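Local coordinates for protein putative Zn-dependent Alcohol Dehydrogenase (Rhodobacter sphaeroides, PDB 3IV6) that binds S-adenosylmethionine in a Rossmann-like domain and, despite its alcohol dehydrogenase name, probably acts as a methyltransferase, at residues 98-103 against 125-130; 114-119 against 144-149. All coordinates share one frame; numbering follows the deposited sequence.

Interaction 1: 98-103 against 125-130. With SAM (S-adenosylmethionine), chain E.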
loop_
_atom_site.group_PDB
_atom_site.type_symbol
_atom_site.label_atom_id
_atom_site.label_comp_id
_atom_site.label_asym_id
_atom_site.label_seq_id
_atom_site.Cartn_x
_atom_site.Cartn_y
_atom_site.Cartn_z
ATOM N N ASP A 98 7.105 -9.874 -2.497
ATOM C CA ASP A 98 6.078 -9.650 -1.505
ATOM C C ASP A 98 6.663 -8.969 -0.261
ATOM O O ASP A 98 7.292 -9.614 0.569
ATOM C CB ASP A 98 5.418 -10.958 -1.141
ATOM C CG ASP A 98 4.421 -10.822 0.010
ATOM O OD1 ASP A 98 4.397 -9.773 0.690
ATOM O OD2 ASP A 98 3.664 -11.790 0.254
ATOM N N ILE A 99 6.424 -7.670 -0.121
ATOM C CA ILE A 99 7.020 -6.938 0.968
ATOM C C ILE A 99 6.760 -7.472 2.379
ATOM O O ILE A 99 7.456 -7.084 3.304
ATOM C CB ILE A 99 6.676 -5.436 0.911
ATOM C CG1 ILE A 99 7.700 -4.617 1.718
ATOM C CG2 ILE A 99 5.263 -5.194 1.364
ATOM C CD1 ILE A 99 8.947 -4.263 0.934
ATOM N N THR A 100 5.788 -8.359 2.567
ATOM C CA THR A 100 5.576 -8.972 3.897
ATOM C C THR A 100 6.364 -10.278 4.073
ATOM O O THR A 100 6.348 -10.906 5.137
ATOM C CB THR A 100 4.108 -9.289 4.167
ATOM O OG1 THR A 100 3.725 -10.375 3.328
ATOM C CG2 THR A 100 3.219 -8.072 3.887
ATOM N N ALA A 101 7.016 -10.695 2.997
ATOM C CA ALA A 101 7.903 -11.836 3.022
ATOM C C ALA A 101 9.312 -11.331 3.342
ATOM O O ALA A 101 9.620 -10.136 3.195
ATOM C CB ALA A 101 7.885 -12.537 1.683
ATOM N N GLU A 102 10.167 -12.246 3.779
ATOM C CA GLU A 102 11.497 -11.842 4.153
ATOM C C GLU A 102 12.259 -11.412 2.908
ATOM O O GLU A 102 12.207 -12.073 1.873
ATOM C CB GLU A 102 12.241 -12.924 4.942
ATOM C CG GLU A 102 13.437 -12.352 5.680
ATOM C CD GLU A 102 14.176 -13.379 6.497
ATOM O OE1 GLU A 102 13.743 -14.558 6.517
ATOM O OE2 GLU A 102 15.194 -13.001 7.120
ATOM N N ILE A 103 12.961 -10.292 3.030
ATOM C CA ILE A 103 13.713 -9.739 1.919
ATOM C C ILE A 103 14.910 -10.631 1.450
ATOM O O ILE A 103 15.691 -11.140 2.261
ATOM C CB ILE A 103 14.140 -8.313 2.293
ATOM C CG1 ILE A 103 12.883 -7.504 2.588
ATOM C CG2 ILE A 103 14.992 -7.663 1.191
ATOM C CD1 ILE A 103 11.865 -7.537 1.455
ATOM N N THR A 125 -2.591 -5.728 10.863
ATOM C CA THR A 125 -1.551 -5.185 11.717
ATOM C C THR A 125 -0.253 -6.013 11.714
ATOM O O THR A 125 0.815 -5.453 11.514
ATOM C CB THR A 125 -2.062 -5.020 13.128
ATOM O OG1 THR A 125 -3.299 -4.312 13.073
ATOM C CG2 THR A 125 -1.072 -4.237 13.952
ATOM N N GLU A 126 -0.324 -7.323 11.944
ATOM C CA GLU A 126 0.878 -8.140 11.846
ATOM C C GLU A 126 1.478 -8.182 10.427
ATOM O O GLU A 126 2.693 -8.322 10.261
ATOM C CB GLU A 126 0.629 -9.565 12.350
ATOM C CG GLU A 126 -0.378 -10.353 11.520
ATOM C CD GLU A 126 0.260 -11.241 10.438
ATOM O OE1 GLU A 126 1.511 -11.307 10.356
ATOM O OE2 GLU A 126 -0.499 -11.883 9.666
ATOM N N GLU A 127 0.648 -8.090 9.400
ATOM C CA GLU A 127 1.175 -7.972 8.058
ATOM C C GLU A 127 1.942 -6.621 7.897
ATOM O O GLU A 127 3.066 -6.571 7.374
ATOM C CB GLU A 127 0.047 -8.054 7.042
ATOM C CG GLU A 127 -0.267 -9.378 6.469
ATOM C CD GLU A 127 -1.097 -9.262 5.165
ATOM O OE1 GLU A 127 -2.160 -8.596 5.181
ATOM O OE2 GLU A 127 -0.680 -9.837 4.117
ATOM N N ALA A 128 1.330 -5.529 8.343
ATOM C CA ALA A 128 1.986 -4.228 8.271
ATOM C C ALA A 128 3.298 -4.181 9.044
ATOM O O ALA A 128 4.257 -3.544 8.590
ATOM C CB ALA A 128 1.050 -3.086 8.704
ATOM N N ARG A 129 3.362 -4.844 10.196
ATOM C CA ARG A 129 4.634 -4.921 10.932
ATOM C C ARG A 129 5.709 -5.573 10.058
ATOM O O ARG A 129 6.732 -4.978 9.795
ATOM C CB ARG A 129 4.495 -5.665 12.266
ATOM C CG ARG A 129 3.640 -4.974 13.268
ATOM C CD ARG A 129 3.305 -5.904 14.367
ATOM N NE ARG A 129 2.337 -5.336 15.306
ATOM C CZ ARG A 129 1.553 -6.069 16.090
ATOM N NH1 ARG A 129 1.632 -7.402 16.038
ATOM N NH2 ARG A 129 0.686 -5.484 16.911
ATOM N N ARG A 130 5.456 -6.787 9.578
ATOM C CA ARG A 130 6.379 -7.433 8.646
ATOM C C ARG A 130 6.774 -6.539 7.445
ATOM O O ARG A 130 7.939 -6.484 7.045
ATOM C CB ARG A 130 5.804 -8.778 8.183
ATOM C CG ARG A 130 5.973 -9.892 9.199
ATOM C CD ARG A 130 5.625 -11.248 8.604
ATOM N NE ARG A 130 4.180 -11.417 8.475
ATOM C CZ ARG A 130 3.535 -11.646 7.334
ATOM N NH1 ARG A 130 4.192 -11.761 6.177
ATOM N NH2 ARG A 130 2.220 -11.776 7.367
HETATM N N SAM E . -2.678 1.339 -5.204
HETATM C CA SAM E . -2.757 2.570 -4.439
HETATM C C SAM E . -1.850 3.634 -5.019
HETATM O O SAM E . -1.126 3.448 -6.006
HETATM O OXT SAM E . -1.886 4.711 -4.470
HETATM C CB SAM E . -2.495 2.323 -2.958
HETATM C CG SAM E . -2.475 0.850 -2.524
HETATM S SD SAM E . -0.936 -0.078 -2.818
HETATM C CE SAM E . 0.093 1.087 -3.755
HETATM C "C5'" SAM E . -1.453 -1.394 -3.977
HETATM C "C4'" SAM E . -0.399 -2.007 -4.892
HETATM O "O4'" SAM E . 0.569 -2.690 -4.114
HETATM C "C3'" SAM E . -0.970 -3.055 -5.831
HETATM O "O3'" SAM E . -0.264 -2.937 -7.044
HETATM C "C2'" SAM E . -0.590 -4.382 -5.207
HETATM O "O2'" SAM E . -0.317 -5.363 -6.186
HETATM C "C1'" SAM E . 0.678 -4.056 -4.439
HETATM N N9 SAM E . 0.780 -4.841 -3.202
HETATM C C8 SAM E . -0.212 -5.025 -2.274
HETATM N N7 SAM E . 0.258 -5.832 -1.285
HETATM C C5 SAM E . 1.547 -6.176 -1.559
HETATM C C6 SAM E . 2.489 -6.973 -0.880
HETATM N N6 SAM E . 2.213 -7.592 0.271
HETATM N N1 SAM E . 3.729 -7.137 -1.443
HETATM C C2 SAM E . 4.013 -6.533 -2.661
HETATM N N3 SAM E . 3.109 -5.739 -3.326
HETATM C C4 SAM E . 1.883 -5.563 -2.780
#

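Interaction 2: 114-119 against 144-149. With SAM (S-adenosylmethionine), chain E.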
loop_
_atom_site.group_PDB
_atom_site.type_symbol
_atom_site.label_atom_id
_atom_site.label_comp_id
_atom_site.label_asym_id
_atom_site.label_seq_id
_atom_site.Cartn_x
_atom_site.Cartn_y
_atom_site.Cartn_z
ATOM N N VAL A 114 12.816 4.112 -0.054
ATOM C CA VAL A 114 11.702 3.221 -0.352
ATOM C C VAL A 114 10.434 4.037 -0.210
ATOM O O VAL A 114 10.156 4.612 0.852
ATOM C CB VAL A 114 11.661 2.004 0.590
ATOM C CG1 VAL A 114 10.232 1.397 0.663
ATOM C CG2 VAL A 114 12.677 0.953 0.166
ATOM N N LEU A 115 9.689 4.129 -1.299
ATOM C CA LEU A 115 8.404 4.836 -1.309
ATOM C C LEU A 115 7.192 3.879 -1.454
ATOM O O LEU A 115 7.250 2.873 -2.170
ATOM C CB LEU A 115 8.383 5.878 -2.431
ATOM C CG LEU A 115 9.704 6.574 -2.738
ATOM C CD1 LEU A 115 9.569 7.412 -3.980
ATOM C CD2 LEU A 115 10.221 7.386 -1.570
ATOM N N ASN A 116 6.106 4.177 -0.745
ATOM C CA ASN A 116 4.806 3.603 -1.102
ATOM C C ASN A 116 3.631 4.457 -0.651
ATOM O O ASN A 116 3.703 5.121 0.400
ATOM C CB ASN A 116 4.668 2.158 -0.608
ATOM C CG ASN A 116 5.008 1.996 0.876
ATOM O OD1 ASN A 116 6.138 1.666 1.230
ATOM N ND2 ASN A 116 4.014 2.179 1.735
ATOM N N ASP A 117 2.575 4.464 -1.464
ATOM C CA ASP A 117 1.384 5.255 -1.176
ATOM C C ASP A 117 0.196 4.406 -0.749
ATOM O O ASP A 117 -0.432 3.766 -1.587
ATOM C CB ASP A 117 0.971 6.085 -2.390
ATOM C CG ASP A 117 -0.255 6.971 -2.107
ATOM O OD1 ASP A 117 -0.385 7.514 -0.980
ATOM O OD2 ASP A 117 -1.078 7.146 -3.025
ATOM N N ARG A 118 -0.116 4.424 0.545
ATOM C CA ARG A 118 -1.315 3.781 1.078
ATOM C C ARG A 118 -1.307 2.252 0.925
ATOM O O ARG A 118 -2.356 1.591 0.840
ATOM C CB ARG A 118 -2.559 4.421 0.484
ATOM C CG ARG A 118 -2.908 5.747 1.145
ATOM C CD ARG A 118 -4.030 6.502 0.421
ATOM N NE ARG A 118 -3.625 7.217 -0.786
ATOM C CZ ARG A 118 -4.490 7.843 -1.597
ATOM N NH1 ARG A 118 -5.775 7.811 -1.302
ATOM N NH2 ARG A 118 -4.094 8.491 -2.706
ATOM N N LEU A 119 -0.106 1.692 0.938
ATOM C CA LEU A 119 0.097 0.258 0.809
ATOM C C LEU A 119 -0.172 -0.420 2.147
ATOM O O LEU A 119 -0.593 -1.552 2.217
ATOM C CB LEU A 119 1.541 0.020 0.413
ATOM C CG LEU A 119 2.038 -1.397 0.564
ATOM C CD1 LEU A 119 1.242 -2.308 -0.368
ATOM C CD2 LEU A 119 3.531 -1.459 0.296
ATOM N N VAL A 144 12.614 5.648 4.421
ATOM C CA VAL A 144 11.362 5.065 3.945
ATOM C C VAL A 144 10.328 6.158 4.028
ATOM O O VAL A 144 10.211 6.830 5.055
ATOM C CB VAL A 144 10.913 3.882 4.833
ATOM C CG1 VAL A 144 9.462 3.303 4.441
ATOM C CG2 VAL A 144 11.979 2.809 4.797
ATOM N N ARG A 145 9.596 6.352 2.936
ATOM C CA ARG A 145 8.459 7.262 2.941
ATOM C C ARG A 145 7.207 6.474 2.624
ATOM O O ARG A 145 7.040 5.896 1.537
ATOM C CB ARG A 145 8.690 8.402 1.959
ATOM C CG ARG A 145 9.917 9.269 2.303
ATOM C CD ARG A 145 10.140 10.315 1.267
ATOM N NE ARG A 145 11.196 11.227 1.680
ATOM C CZ ARG A 145 11.711 12.204 0.927
ATOM N NH1 ARG A 145 12.677 12.981 1.437
ATOM N NH2 ARG A 145 11.277 12.418 -0.312
ATOM N N ALA A 146 6.333 6.404 3.613
ATOM C CA ALA A 146 5.111 5.582 3.489
ATOM C C ALA A 146 3.859 6.349 3.925
ATOM O O ALA A 146 3.756 6.762 5.070
ATOM C CB ALA A 146 5.252 4.282 4.299
ATOM N N SER A 147 2.924 6.573 3.013
ATOM C CA SER A 147 1.726 7.303 3.399
ATOM C C SER A 147 0.657 6.315 3.841
ATOM O O SER A 147 0.605 5.213 3.342
ATOM C CB SER A 147 1.219 8.046 2.220
ATOM O OG SER A 147 0.797 7.093 1.268
ATOM N N VAL A 148 -0.185 6.708 4.784
ATOM C CA VAL A 148 -1.242 5.856 5.251
ATOM C C VAL A 148 -2.546 6.628 5.319
ATOM O O VAL A 148 -2.583 7.704 5.857
ATOM C CB VAL A 148 -0.952 5.352 6.643
ATOM C CG1 VAL A 148 -1.993 4.264 7.025
ATOM C CG2 VAL A 148 0.466 4.785 6.691
ATOM N N LYS A 149 -3.618 6.086 4.760
ATOM C CA LYS A 149 -4.940 6.694 4.899
ATOM C C LYS A 149 -5.474 6.441 6.303
ATOM O O LYS A 149 -5.454 5.323 6.737
ATOM C CB LYS A 149 -5.917 6.120 3.870
ATOM C CG LYS A 149 -6.937 7.117 3.422
ATOM C CD LYS A 149 -8.319 6.537 3.284
ATOM C CE LYS A 149 -9.000 6.482 4.633
ATOM N NZ LYS A 149 -9.339 7.856 5.121
HETATM N N SAM E . -2.678 1.339 -5.204
HETATM C CA SAM E . -2.757 2.570 -4.439
HETATM C C SAM E . -1.850 3.634 -5.019
HETATM O O SAM E . -1.126 3.448 -6.006
HETATM O OXT SAM E . -1.886 4.711 -4.470
HETATM C CB SAM E . -2.495 2.323 -2.958
HETATM C CG SAM E . -2.475 0.850 -2.524
HETATM S SD SAM E . -0.936 -0.078 -2.818
HETATM C CE SAM E . 0.093 1.087 -3.755
HETATM C "C5'" SAM E . -1.453 -1.394 -3.977
HETATM C "C4'" SAM E . -0.399 -2.007 -4.892
HETATM O "O4'" SAM E . 0.569 -2.690 -4.114
HETATM C "C3'" SAM E . -0.970 -3.055 -5.831
HETATM O "O3'" SAM E . -0.264 -2.937 -7.044
HETATM C "C2'" SAM E . -0.590 -4.382 -5.207
HETATM O "O2'" SAM E . -0.317 -5.363 -6.186
HETATM C "C1'" SAM E . 0.678 -4.056 -4.439
HETATM N N9 SAM E . 0.780 -4.841 -3.202
HETATM C C8 SAM E . -0.212 -5.025 -2.274
HETATM N N7 SAM E . 0.258 -5.832 -1.285
HETATM C C5 SAM E . 1.547 -6.176 -1.559
HETATM C C6 SAM E . 2.489 -6.973 -0.880
HETATM N N6 SAM E . 2.213 -7.592 0.271
HETATM N N1 SAM E . 3.729 -7.137 -1.443
HETATM C C2 SAM E . 4.013 -6.533 -2.661
HETATM N N3 SAM E . 3.109 -5.739 -3.326
HETATM C C4 SAM E . 1.883 -5.563 -2.780
HETATM O O HOH W 1 1.767 2.933 2.592
#

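Interaction 1: 98-103 against 125-130
R130 meets T100 with almost the whole length of its side chain, a worked example of how an arginine can tie a helix to a loop. Its CB starts 3.8 Å from T100 O, and CD comes to 3.6 Å from T100 O. A bend at chi3 (-75°) then turns the guanidinium so that its edge reaches this carbonyl, NH1 donating to T100 O at 2.5 Å from above the carbonyl plane. NE and NH2 turn the other way and grip E126 OE1 side-on in a salt bridge, with R130 NH2 at 3.1 Å from E126 OE1; this carboxylate oxygen lies in the guanidinium plane and limits its rotation. The loop is the one after strand 93-96 in a fold like that of class I methyltransferases, and it reads the adenine edge: I99 N donates to SAM N1 at 3.0 Å, and D98 OD1 accepts from SAM N6 at 3.1 Å. D98 OD1 also receives T100 N, forming an Asx turn, and T100 OG1, both from one face of its carboxylate. With OG1 between the backbone N and the carbonyl carbon (chi1 70°), T100 CG2 is turned toward the ligand, 3.8 Å from SAM N6, with the backbone of E127 on the helix beside it, while the E127 carboxylate pairs with K10.

Interaction 2: 114-119 against 144-149
Strands 114-117 and 144-149 run parallel, their axes 4.8 Å apart and 3° from alignment, with V114 beside V144 and each following pair in step to D117 beside S147. V114 O accepts R145 N, R145 O accepts N116 N and N116 O accepts S147 N, all nearly straight. On the face of V114 and V144, the amide of N116 reaches A146 with its nitrogen, ND2 3.5 Å from A146 CB. On the other face L115 and R145 lie side by side, L115 CD2 being 4.0 Å from R145 CB, and the guanidinium of R145 continues to the carbonyls of F39 and E41.

Where strand 114-117 ends, polar groups take over beside S147. D117 holds CG anti to its backbone N (chi1 -178°), which carries OD1 to S147 OG; the hydroxyl donates at 2.6 Å to the anti lone pair of D117 OD1, which also takes R118 NE at 3.3 Å in a salt bridge, from above the carboxylate plane. Were D117 an alanine, the S147 hydroxyl would probably lose this acceptor and the R118 guanidinium its anionic partner, leaving it to the A28 carbonyl and freer to turn. R118 N donates to S147 O at 3.0 Å. A water donates to S147 O at 2.7 Å and accepts from L119 N, bridging the loop after strand 114-117 to strand 144-149. In that loop, L119 CD1 packs 3.6 Å from SAM C8, beside the adenine.

The pair forms the middle of the sheet: strand 48-52 flanks 114-117, antiparallel strand 251-258 flanks 144-149, and helix 125-139 covers V114, N116 and V144 through M135 and L138.

From the N terminus the four segments alternate: 98-103, 114-119, 125-130, 144-149. The two contacts therefore cross instead of nesting. Interaction 1 closes a loop of 21 residues that contains strand 113-117, bringing the turn after strand 93-96 against the start of helix 125-139. Interaction 2 closes a loop of 24 residues that contains this helix, completing a beta-alpha-beta unit by pairing the strands before and after it. A loop leaving the edge strand 93-96, a helix and the sheet centre are thus tied together. Their centres lie 14 Å apart, yet the two contacts meet where I99 CG2 packs 4.3 Å from L119 CD2, and both border S-adenosylmethionine, which S55, T56 and D74 also bind.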